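Local coordinates for protein trichothecene 3-O-acetyltransferase (Gibberella zeae, PDB 3B2S) that probably transfers an acetyl group from acetyl-coenzyme A to the C3 hydroxyl of trichothecene mycotoxins, at residues A[24-29]-A[96-101]; A[154-159]-A[306-311]; A[226-231]-A[429-434]; A[276-281]-A[317-322]. One frame throughout, in Å; residues are numbered along the deposited sequence.

Interaction 1 (A[24-29]-A[96-101]); sequences SLLYPV and PTIEGM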
# COMPACT_ATOMS: atom_id res chain seq x y z
N SER A 24 1.54 -2.79 10.34
CA SER A 24 1.74 -3.27 11.69
C SER A 24 1.43 -4.75 11.79
O SER A 24 0.47 -5.24 11.19
CB SER A 24 0.83 -2.50 12.68
OG SER A 24 1.22 -1.13 12.76
N LEU A 25 2.27 -5.44 12.57
CA LEU A 25 2.10 -6.86 12.86
C LEU A 25 1.92 -7.03 14.36
O LEU A 25 2.77 -6.57 15.16
CB LEU A 25 3.34 -7.65 12.39
CG LEU A 25 3.49 -7.91 10.88
CD1 LEU A 25 3.58 -6.64 10.01
CD2 LEU A 25 4.71 -8.85 10.58
N LEU A 26 0.82 -7.68 14.75
CA LEU A 26 0.55 -7.94 16.17
C LEU A 26 0.90 -9.37 16.56
O LEU A 26 0.50 -10.32 15.88
CB LEU A 26 -0.94 -7.67 16.49
CG LEU A 26 -1.44 -8.08 17.89
CD1 LEU A 26 -0.87 -7.14 19.01
CD2 LEU A 26 -2.97 -8.09 17.93
N TYR A 27 1.63 -9.52 17.66
CA TYR A 27 1.93 -10.82 18.24
C TYR A 27 1.53 -10.81 19.72
O TYR A 27 1.75 -9.80 20.42
CB TYR A 27 3.43 -11.13 18.22
CG TYR A 27 4.08 -11.10 16.86
CD1 TYR A 27 4.29 -12.29 16.15
CD2 TYR A 27 4.49 -9.91 16.30
CE1 TYR A 27 4.88 -12.28 14.91
CE2 TYR A 27 5.08 -9.88 15.04
CZ TYR A 27 5.29 -11.08 14.36
OH TYR A 27 5.87 -11.05 13.12
N PRO A 28 1.00 -11.96 20.21
CA PRO A 28 0.75 -12.11 21.65
C PRO A 28 2.09 -12.33 22.35
O PRO A 28 3.01 -12.93 21.78
CB PRO A 28 -0.10 -13.39 21.73
CG PRO A 28 0.32 -14.20 20.52
CD PRO A 28 0.65 -13.17 19.45
N VAL A 29 2.19 -11.83 23.57
CA VAL A 29 3.37 -12.02 24.38
C VAL A 29 2.86 -12.53 25.72
O VAL A 29 2.14 -11.83 26.43
CB VAL A 29 4.17 -10.72 24.55
CG1 VAL A 29 5.34 -10.96 25.52
CG2 VAL A 29 4.71 -10.24 23.17
N PRO A 96 -3.62 0.66 23.00
CA PRO A 96 -4.44 -0.55 22.98
C PRO A 96 -3.87 -1.68 23.86
O PRO A 96 -2.69 -1.65 24.25
CB PRO A 96 -4.41 -0.96 21.50
CG PRO A 96 -3.07 -0.47 21.02
CD PRO A 96 -2.90 0.87 21.72
N THR A 97 -4.72 -2.65 24.16
CA THR A 97 -4.27 -3.87 24.85
C THR A 97 -4.57 -5.05 23.94
O THR A 97 -5.39 -4.92 23.03
CB THR A 97 -5.03 -4.08 26.18
OG1 THR A 97 -6.41 -4.30 25.89
CG2 THR A 97 -4.86 -2.87 27.12
N ILE A 98 -3.93 -6.19 24.17
CA ILE A 98 -4.26 -7.34 23.30
C ILE A 98 -5.73 -7.80 23.42
O ILE A 98 -6.36 -8.13 22.41
CB ILE A 98 -3.25 -8.52 23.34
CG1 ILE A 98 -3.30 -9.28 22.01
CG2 ILE A 98 -3.43 -9.42 24.57
CD1 ILE A 98 -2.10 -10.09 21.71
N GLU A 99 -6.26 -7.78 24.63
CA GLU A 99 -7.67 -8.14 24.85
C GLU A 99 -8.64 -7.13 24.22
O GLU A 99 -9.68 -7.52 23.68
CB GLU A 99 -7.96 -8.39 26.34
CG GLU A 99 -7.31 -9.68 26.87
CD GLU A 99 -7.60 -10.92 26.01
OE1 GLU A 99 -8.73 -11.04 25.49
OE2 GLU A 99 -6.71 -11.77 25.84
N GLY A 100 -8.29 -5.85 24.28
CA GLY A 100 -9.10 -4.81 23.63
C GLY A 100 -9.17 -5.01 22.12
O GLY A 100 -10.24 -4.92 21.51
N MET A 101 -7.99 -5.30 21.55
CA MET A 101 -7.83 -5.63 20.13
C MET A 101 -8.70 -6.80 19.73
O MET A 101 -9.45 -6.73 18.75
CB MET A 101 -6.37 -6.02 19.87
CG MET A 101 -5.44 -4.86 19.76
SD MET A 101 -5.54 -4.09 18.14
CE MET A 101 -4.14 -2.99 18.26
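The bond from Gly100 N to Thr97 OG1, 2.9 Å long and 151° at the hydrogen, caps the helix 98-104, whose first residue, Ile98, packs onto Leu26 and Pro28 of strand 20-28. That capping bond lies within segment 96-101; across the two segments the side chains meet through carbon atoms. Ile98 holds CG1 on the far side of its CA-CB bond from the backbone N (chi1 -153°), and with chi2 also extended (159°) its CD1 reaches the strand as the end of a stretched arm. This methyl touches CA of Pro28 at 3.5 Å and CB of the same proline at 3.9 Å, and it lies 4.1 Å from Tyr27 O. Leu26 CD1 also comes within 4.2 Å of Ile98 CD1, roughly at right angles to the direction of Pro28 CA, the two side chains crossing at a slant. The second branch of Leu26 serves a different residue: its CD2 approaches Met101 CB, one helical turn on from Ile98, at 4.4 Å, and both Leu26 and Met101 also rest on Ile149 of the adjacent strand. Tyr27 points its side chain away from the helix, and its hydroxyl bonds to Tyr388 O. Alternation of Leu26 and Tyr27 thus gives the strand one face for the helix and another for the Tyr388 region, the layered helix-on-sheet packing of a mixed five-stranded sheet in the N-terminal part of a CoA-dependent acyltransferase fold.

Interaction 2 (A[154-159]-A[306-311]); sequences GQHGAM and PGLLQN. With B2S ((3alpha,7alpha)-3,7,15-trihydroxy-12,13-epoxytrichothec-9-en-8-one), chain E.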
# COMPACT_ATOMS: atom_id res chain seq x y z
N GLY A 154 8.14 2.22 5.27
CA GLY A 154 9.01 2.21 4.10
C GLY A 154 8.88 3.50 3.33
O GLY A 154 7.76 3.95 3.05
N GLN A 155 10.00 4.11 2.96
CA GLN A 155 9.98 5.34 2.16
C GLN A 155 9.44 4.99 0.77
O GLN A 155 9.99 4.13 0.06
CB GLN A 155 11.37 6.00 2.09
CG GLN A 155 11.35 7.54 1.93
CD GLN A 155 10.57 7.98 0.71
OE1 GLN A 155 9.53 8.66 0.80
NE2 GLN A 155 11.03 7.55 -0.44
N HIS A 156 8.35 5.62 0.38
CA HIS A 156 7.62 5.14 -0.79
C HIS A 156 8.33 5.28 -2.15
O HIS A 156 8.07 4.54 -3.03
CB HIS A 156 6.17 5.62 -0.82
CG HIS A 156 5.24 4.74 -1.60
ND1 HIS A 156 5.64 3.99 -2.68
CD2 HIS A 156 3.92 4.50 -1.47
CE1 HIS A 156 4.62 3.33 -3.17
NE2 HIS A 156 3.57 3.62 -2.45
N GLY A 157 9.22 6.26 -2.27
CA GLY A 157 10.05 6.37 -3.48
C GLY A 157 11.05 5.23 -3.59
O GLY A 157 11.39 4.82 -4.70
N ALA A 158 11.51 4.73 -2.44
CA ALA A 158 12.44 3.59 -2.33
C ALA A 158 11.77 2.22 -2.49
O ALA A 158 12.42 1.25 -2.88
CB ALA A 158 13.17 3.63 -0.96
N MET A 159 10.49 2.10 -2.13
CA MET A 159 9.81 0.81 -2.19
C MET A 159 8.31 0.93 -2.29
O MET A 159 7.70 1.80 -1.67
CB MET A 159 10.15 -0.06 -0.95
CG MET A 159 9.75 0.58 0.42
SD MET A 159 10.43 -0.30 1.85
CE MET A 159 12.14 0.29 1.85
N PRO A 306 13.34 -5.26 -4.29
CA PRO A 306 12.78 -4.45 -3.18
C PRO A 306 12.38 -3.02 -3.51
O PRO A 306 12.07 -2.26 -2.58
CB PRO A 306 13.98 -4.38 -2.23
CG PRO A 306 15.13 -4.13 -3.21
CD PRO A 306 14.82 -5.22 -4.27
N GLY A 307 12.40 -2.63 -4.79
CA GLY A 307 12.24 -1.23 -5.18
C GLY A 307 10.77 -0.85 -5.39
O GLY A 307 9.85 -1.44 -4.78
N LEU A 308 10.57 0.14 -6.26
CA LEU A 308 9.25 0.68 -6.59
C LEU A 308 9.01 0.35 -8.08
O LEU A 308 9.62 0.95 -8.97
CB LEU A 308 9.25 2.21 -6.35
CG LEU A 308 7.93 3.01 -6.44
CD1 LEU A 308 7.43 3.17 -7.89
CD2 LEU A 308 6.89 2.33 -5.65
N LEU A 309 8.14 -0.62 -8.32
CA LEU A 309 7.84 -1.06 -9.67
C LEU A 309 6.36 -1.39 -9.67
O LEU A 309 5.96 -2.55 -9.60
CB LEU A 309 8.71 -2.29 -10.06
CG LEU A 309 8.57 -2.83 -11.50
CD1 LEU A 309 8.37 -1.69 -12.54
CD2 LEU A 309 9.80 -3.69 -11.87
N GLN A 310 5.56 -0.33 -9.73
CA GLN A 310 4.12 -0.42 -9.54
C GLN A 310 3.51 0.56 -10.53
O GLN A 310 4.11 1.58 -10.86
CB GLN A 310 3.77 0.03 -8.11
CG GLN A 310 2.36 -0.26 -7.67
CD GLN A 310 1.80 0.85 -6.80
OE1 GLN A 310 2.28 1.10 -5.68
NE2 GLN A 310 0.79 1.55 -7.32
N ASN A 311 2.30 0.25 -11.00
CA ASN A 311 1.54 1.17 -11.83
C ASN A 311 0.10 1.05 -11.37
O ASN A 311 -0.18 0.47 -10.30
CB ASN A 311 1.74 0.82 -13.31
CG ASN A 311 1.43 1.99 -14.24
OD1 ASN A 311 0.74 2.93 -13.87
ND2 ASN A 311 1.92 1.91 -15.48
C13 B2S E . -3.49 4.20 -4.20
O2 B2S E . -2.58 3.33 -4.99
C12 B2S E . -2.01 4.11 -3.89
C5 B2S E . -0.95 5.17 -4.24
C14 B2S E . -1.13 5.77 -5.66
C4 B2S E . 0.32 4.25 -4.17
C3 B2S E . -0.11 2.98 -3.37
O3 B2S E . 0.80 2.68 -2.28
C2 B2S E . -1.46 3.33 -2.74
O1 B2S E . -1.22 4.13 -1.53
C11 B2S E . -1.07 5.61 -1.70
C10 B2S E . -0.71 6.31 -0.51
C9 B2S E . -1.33 7.57 -0.49
C16 B2S E . -1.16 8.51 0.71
C8 B2S E . -2.09 7.97 -1.62
O5 B2S E . -2.64 9.08 -1.65
C7 B2S E . -2.26 7.01 -2.85
O4 B2S E . -2.73 7.65 -4.05
C6 B2S E . -0.93 6.25 -3.11
C15 B2S E . 0.26 7.24 -3.27
O6 B2S E . -0.29 8.58 -3.20
O HOH W 1 13.92 -0.49 -1.38
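The HxxxD motif of the BAHD acyltransferases, here His156 to Asp160, lies against segment 306-311 beside the trichothecene pocket, with His156 and Leu308 in direct contact. His156 sends its ring out with CG opposite the backbone N (chi1 -154°). Leu308 CD2 meets the edge of that ring, in its plane, 3.5 Å from CE1, and the two side chains cross nearly at a right angle. Further round the same edge, His156 NE2 is hydrogen-bonded to O3 of the bound trichothecene at 2.9 Å with an angle of 162°. Gln310 borders the ligand too: its OE1 lies 3.8 Å from the trichothecene C3, and its side chain is close to the bound coenzyme A. Tyr413 OH supplies a second hydrogen bond to the ligand.

Behind the ring the two backbones interlock. Gly307 CA points a C-H at Ala158 O from 3.4 Å, and Met159 CA does the same to Gly307 O, also at 3.4 Å. A water donates to both Ala158 O (2.7 Å) and Pro306 O (2.8 Å), so these two carbonyl oxygens, which face each other, are bridged. Asp160, the last residue of the motif, accepts from Leu309 N and thereby ties the turn to the same segment. With Leu308 against the imidazole edge and NE2 joined to the O3 hydroxyl, the geometry is consistent with His156 acting as general base on that hydroxyl, as in related acyltransferases.

Interaction 3 (A[226-231]-A[429-434]); sequences PVSASW and LRDEDM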
# COMPACT_ATOMS: atom_id res chain seq x y z
N PRO A 226 -12.04 18.98 1.73
CA PRO A 226 -12.53 19.78 2.86
C PRO A 226 -13.91 19.29 3.33
O PRO A 226 -14.81 20.09 3.60
CB PRO A 226 -12.59 21.21 2.28
CG PRO A 226 -12.20 21.09 0.80
CD PRO A 226 -12.29 19.64 0.44
N VAL A 227 -14.05 17.98 3.43
CA VAL A 227 -15.28 17.37 3.94
C VAL A 227 -14.91 16.40 5.04
O VAL A 227 -13.81 15.83 5.03
CB VAL A 227 -16.12 16.66 2.82
CG1 VAL A 227 -16.73 17.69 1.86
CG2 VAL A 227 -15.28 15.62 2.05
N SER A 228 -15.83 16.21 5.98
CA SER A 228 -15.63 15.29 7.08
C SER A 228 -15.61 13.84 6.55
O SER A 228 -16.49 13.42 5.77
CB SER A 228 -16.72 15.50 8.12
OG SER A 228 -16.52 14.65 9.24
N ALA A 229 -14.57 13.09 6.94
CA ALA A 229 -14.31 11.73 6.41
C ALA A 229 -13.64 10.88 7.49
O ALA A 229 -13.21 11.41 8.51
CB ALA A 229 -13.43 11.81 5.18
N SER A 230 -13.58 9.57 7.28
CA SER A 230 -12.99 8.68 8.27
C SER A 230 -12.40 7.42 7.60
O SER A 230 -12.66 7.17 6.43
CB SER A 230 -14.00 8.31 9.35
OG SER A 230 -14.95 7.39 8.85
N TRP A 231 -11.62 6.67 8.37
CA TRP A 231 -11.08 5.37 7.94
C TRP A 231 -11.82 4.30 8.69
O TRP A 231 -12.15 4.50 9.86
CB TRP A 231 -9.59 5.26 8.31
CG TRP A 231 -8.65 5.85 7.32
CD1 TRP A 231 -7.95 7.02 7.43
CD2 TRP A 231 -8.26 5.26 6.08
NE1 TRP A 231 -7.18 7.22 6.31
CE2 TRP A 231 -7.34 6.15 5.47
CE3 TRP A 231 -8.63 4.08 5.40
CZ2 TRP A 231 -6.77 5.91 4.21
CZ3 TRP A 231 -8.05 3.83 4.14
CH2 TRP A 231 -7.13 4.74 3.56
N LEU A 429 -13.78 7.21 3.36
CA LEU A 429 -14.93 7.80 2.67
C LEU A 429 -15.41 9.00 3.48
O LEU A 429 -15.21 9.04 4.71
CB LEU A 429 -16.08 6.79 2.59
CG LEU A 429 -15.89 5.54 1.71
CD1 LEU A 429 -17.01 4.51 1.94
CD2 LEU A 429 -15.74 5.95 0.26
N ARG A 430 -16.04 9.96 2.80
CA ARG A 430 -16.72 11.04 3.53
C ARG A 430 -17.85 10.42 4.36
O ARG A 430 -18.39 9.36 4.00
CB ARG A 430 -17.20 12.17 2.59
CG ARG A 430 -18.41 11.81 1.71
CD ARG A 430 -18.88 13.01 0.88
NE ARG A 430 -17.87 13.39 -0.09
CZ ARG A 430 -17.88 14.50 -0.83
NH1 ARG A 430 -18.87 15.39 -0.72
NH2 ARG A 430 -16.89 14.72 -1.68
N ASP A 431 -18.20 11.08 5.47
CA ASP A 431 -19.12 10.55 6.49
C ASP A 431 -20.46 10.08 5.92
O ASP A 431 -21.01 9.06 6.33
CB ASP A 431 -19.39 11.60 7.57
CG ASP A 431 -18.19 11.87 8.47
OD1 ASP A 431 -17.17 11.14 8.41
OD2 ASP A 431 -18.27 12.84 9.27
N GLU A 432 -20.97 10.86 4.97
CA GLU A 432 -22.25 10.65 4.30
C GLU A 432 -22.24 9.28 3.62
O GLU A 432 -23.14 8.45 3.82
CB GLU A 432 -22.37 11.75 3.24
CG GLU A 432 -23.74 12.12 2.80
CD GLU A 432 -23.72 13.35 1.93
OE1 GLU A 432 -22.82 14.22 2.11
OE2 GLU A 432 -24.59 13.46 1.06
N ASP A 433 -21.18 9.04 2.84
CA ASP A 433 -20.98 7.75 2.18
C ASP A 433 -20.76 6.60 3.16
O ASP A 433 -21.37 5.54 3.03
CB ASP A 433 -19.81 7.84 1.20
CG ASP A 433 -20.10 8.74 0.04
OD1 ASP A 433 -21.24 9.24 -0.08
OD2 ASP A 433 -19.16 8.97 -0.75
N MET A 434 -19.85 6.80 4.13
CA MET A 434 -19.55 5.77 5.12
C MET A 434 -20.78 5.33 5.92
O MET A 434 -21.00 4.12 6.14
CB MET A 434 -18.42 6.21 6.06
CG MET A 434 -17.92 5.11 7.00
SD MET A 434 -16.84 3.92 6.15
CE MET A 434 -15.31 4.86 6.01
O HOH W 2 -15.59 11.88 10.60
O HOH W 3 -16.88 8.80 7.96
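Ser230 and Leu429 exchange two backbone hydrogen bonds, Ser230 N to Leu429 O at 3.1 Å and Leu429 N to Ser230 O at 3.3 Å, forming a hydrogen-bonded antiparallel pair. Next to it Ala229 and Arg430 make a non-hydrogen-bonded pair with their CA atoms only 3.8 Å apart. A third backbone bond, Asp431 N to Ser228 O at 2.9 Å, continues the pairing into the first turn of helix 431-439.

Among side chains, Ser228 OG donates to Asp431 OD2 at 2.5 Å, a short bond that arrives from above the carboxylate plane, 46° out of it. The other carboxylate oxygen, Asp431 OD1, accepts from a water at 2.8 Å that also donates to Ala229 O.

Van der Waals contacts complete the interface. Val227 CG2 sits 3.9 Å above one face of the Arg430 guanidinium, offset toward its rim, while that group forms a salt bridge with Glu409. Met434, bent at chi2 and chi3, curls back until its CE lies 3.5 Å from Ser230 O.

Because Asp431 opens a helix and its carboxylate receives a serine hydroxyl and a water, its negative charge is probably stabilised there.

Interaction 4 (A[276-281]-A[317-322]); sequences VRLERI and STIGEI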
# COMPACT_ATOMS: atom_id res chain seq x y z
N VAL A 276 -24.21 3.88 -2.99
CA VAL A 276 -24.56 4.83 -1.90
C VAL A 276 -24.37 6.28 -2.34
O VAL A 276 -25.08 7.17 -1.87
CB VAL A 276 -23.84 4.55 -0.52
CG1 VAL A 276 -24.07 3.11 -0.02
CG2 VAL A 276 -22.36 4.93 -0.56
N ARG A 277 -23.45 6.50 -3.26
CA ARG A 277 -23.22 7.83 -3.80
C ARG A 277 -24.41 8.35 -4.61
O ARG A 277 -24.58 9.56 -4.74
CB ARG A 277 -21.92 7.88 -4.58
CG ARG A 277 -20.71 7.88 -3.63
CD ARG A 277 -19.39 7.56 -4.35
NE ARG A 277 -18.28 7.73 -3.40
CZ ARG A 277 -17.00 7.56 -3.70
NH1 ARG A 277 -16.66 7.14 -4.92
NH2 ARG A 277 -16.06 7.77 -2.78
N LEU A 278 -25.22 7.44 -5.15
CA LEU A 278 -26.49 7.82 -5.83
C LEU A 278 -27.43 8.64 -4.95
O LEU A 278 -28.28 9.39 -5.46
CB LEU A 278 -27.24 6.58 -6.34
CG LEU A 278 -26.70 5.89 -7.58
CD1 LEU A 278 -27.37 4.53 -7.76
CD2 LEU A 278 -26.84 6.77 -8.85
N GLU A 279 -27.29 8.49 -3.63
CA GLU A 279 -28.01 9.32 -2.66
C GLU A 279 -27.55 10.79 -2.62
O GLU A 279 -28.22 11.62 -1.99
CB GLU A 279 -27.95 8.69 -1.27
CG GLU A 279 -28.59 7.32 -1.18
CD GLU A 279 -29.98 7.29 -1.81
OE1 GLU A 279 -30.85 8.10 -1.38
OE2 GLU A 279 -30.20 6.46 -2.73
N ARG A 280 -26.45 11.12 -3.29
CA ARG A 280 -25.99 12.51 -3.28
C ARG A 280 -25.50 13.06 -4.61
O ARG A 280 -25.16 14.24 -4.71
CB ARG A 280 -24.93 12.74 -2.18
CG ARG A 280 -23.63 11.97 -2.39
CD ARG A 280 -22.48 12.56 -1.57
NE ARG A 280 -21.27 11.74 -1.71
CZ ARG A 280 -20.29 11.95 -2.60
NH1 ARG A 280 -20.35 12.95 -3.48
NH2 ARG A 280 -19.23 11.15 -2.60
N ILE A 281 -25.44 12.21 -5.64
CA ILE A 281 -25.12 12.70 -6.99
C ILE A 281 -25.91 11.93 -8.01
O ILE A 281 -26.41 10.85 -7.72
CB ILE A 281 -23.60 12.61 -7.38
CG1 ILE A 281 -23.08 11.18 -7.17
CG2 ILE A 281 -22.77 13.67 -6.65
CD1 ILE A 281 -21.60 11.02 -7.48
N SER A 317 -16.38 4.94 -16.05
CA SER A 317 -17.79 4.64 -16.29
C SER A 317 -18.63 5.75 -15.65
O SER A 317 -18.13 6.87 -15.46
CB SER A 317 -18.13 3.29 -15.66
OG SER A 317 -19.40 2.81 -16.04
N THR A 318 -19.88 5.46 -15.30
CA THR A 318 -20.68 6.42 -14.54
C THR A 318 -21.19 5.73 -13.31
O THR A 318 -21.30 4.50 -13.28
CB THR A 318 -21.91 6.98 -15.33
OG1 THR A 318 -22.78 5.90 -15.68
CG2 THR A 318 -21.46 7.74 -16.59
N ILE A 319 -21.49 6.52 -12.29
CA ILE A 319 -22.01 6.04 -11.02
C ILE A 319 -23.23 5.10 -11.19
O ILE A 319 -23.31 4.04 -10.56
CB ILE A 319 -22.35 7.24 -10.09
CG1 ILE A 319 -21.06 7.95 -9.63
CG2 ILE A 319 -23.20 6.80 -8.92
CD1 ILE A 319 -20.26 7.17 -8.61
N GLY A 320 -24.18 5.50 -12.04
CA GLY A 320 -25.38 4.68 -12.28
C GLY A 320 -25.08 3.36 -12.99
O GLY A 320 -25.64 2.32 -12.62
N GLU A 321 -24.20 3.40 -13.99
CA GLU A 321 -23.85 2.17 -14.72
C GLU A 321 -23.16 1.15 -13.80
O GLU A 321 -23.56 -0.02 -13.74
CB GLU A 321 -22.97 2.47 -15.93
CG GLU A 321 -22.62 1.23 -16.77
N ILE A 322 -22.17 1.62 -13.05
CA ILE A 322 -21.46 0.75 -12.09
C ILE A 322 -22.41 0.19 -11.03
O ILE A 322 -22.41 -1.02 -10.76
CB ILE A 322 -20.25 1.49 -11.44
CG1 ILE A 322 -19.22 1.83 -12.52
CG2 ILE A 322 -19.63 0.63 -10.33
CD1 ILE A 322 -18.60 0.57 -13.29
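With chi1 at -70°, Ile319 places CG1 beside its backbone N and swings CG2 opposite that nitrogen, so its two branches meet different residues of segment 276-281. Leu278 reaches CG2: the distance from Leu278 CD2 to Ile319 CG2 is 3.6 Å, and Leu278 CG stands 3.9 Å from the same methyl. These two side chains slide past one another, running in opposite directions. Ile281 tucks CG1 between its own N and carbonyl carbon (chi1 53°) and extends from there, bringing its CD1 to 3.8 Å from Ile319 CG1 and crossing that side chain almost perpendicularly.

The contact joins segment 276-281, on helix 261-277, to the point where strand 310-318, at the border of the seven-stranded mixed sheet, passes into helix 319-324. Thr318 is the N-cap of that short helix, its OG1 accepting a weak bond of 3.3 Å from Glu321 N. In the facing segment, Arg277 O takes two backbone donors, Arg280 N at 2.8 Å and Ile281 N at 2.9 Å, and this folds the chain so that Leu278 and Ile281 can both face Ile319.

Gly320 adds a looser touch, its CA lying 4.3 Å from Leu278 CD2. Arg277 contributes its aliphatic part, with CD 4.4 Å from Ile319 CD1, whereas its guanidinium leads away to Ser410, Ser374 O and Asp433. Ile319 also rests on Ser274 of helix 261-277 and on Ala285.

Along the chain interaction 1 closes first, and the segments of interaction 2 then alternate with those of interactions 3 and 4; interaction 4 falls wholly between the two segments of interaction 3. Interactions 1 and 2, with centres 28 Å apart, are connected through the five-stranded sheet, where strands 20-28 and 147-155 are neighbours. Interactions 2, 3 and 4 all reach the seven-stranded sheet, and 2 and 4 use strand 310-318, one at each end. Interactions 3 and 4, centres 16 Å apart, touch directly: Asp433 forms salt bridges with Arg277 and Arg280. Interaction 2 therefore links the two sheets at the trichothecene site, while the others lie farther from the chain's centre.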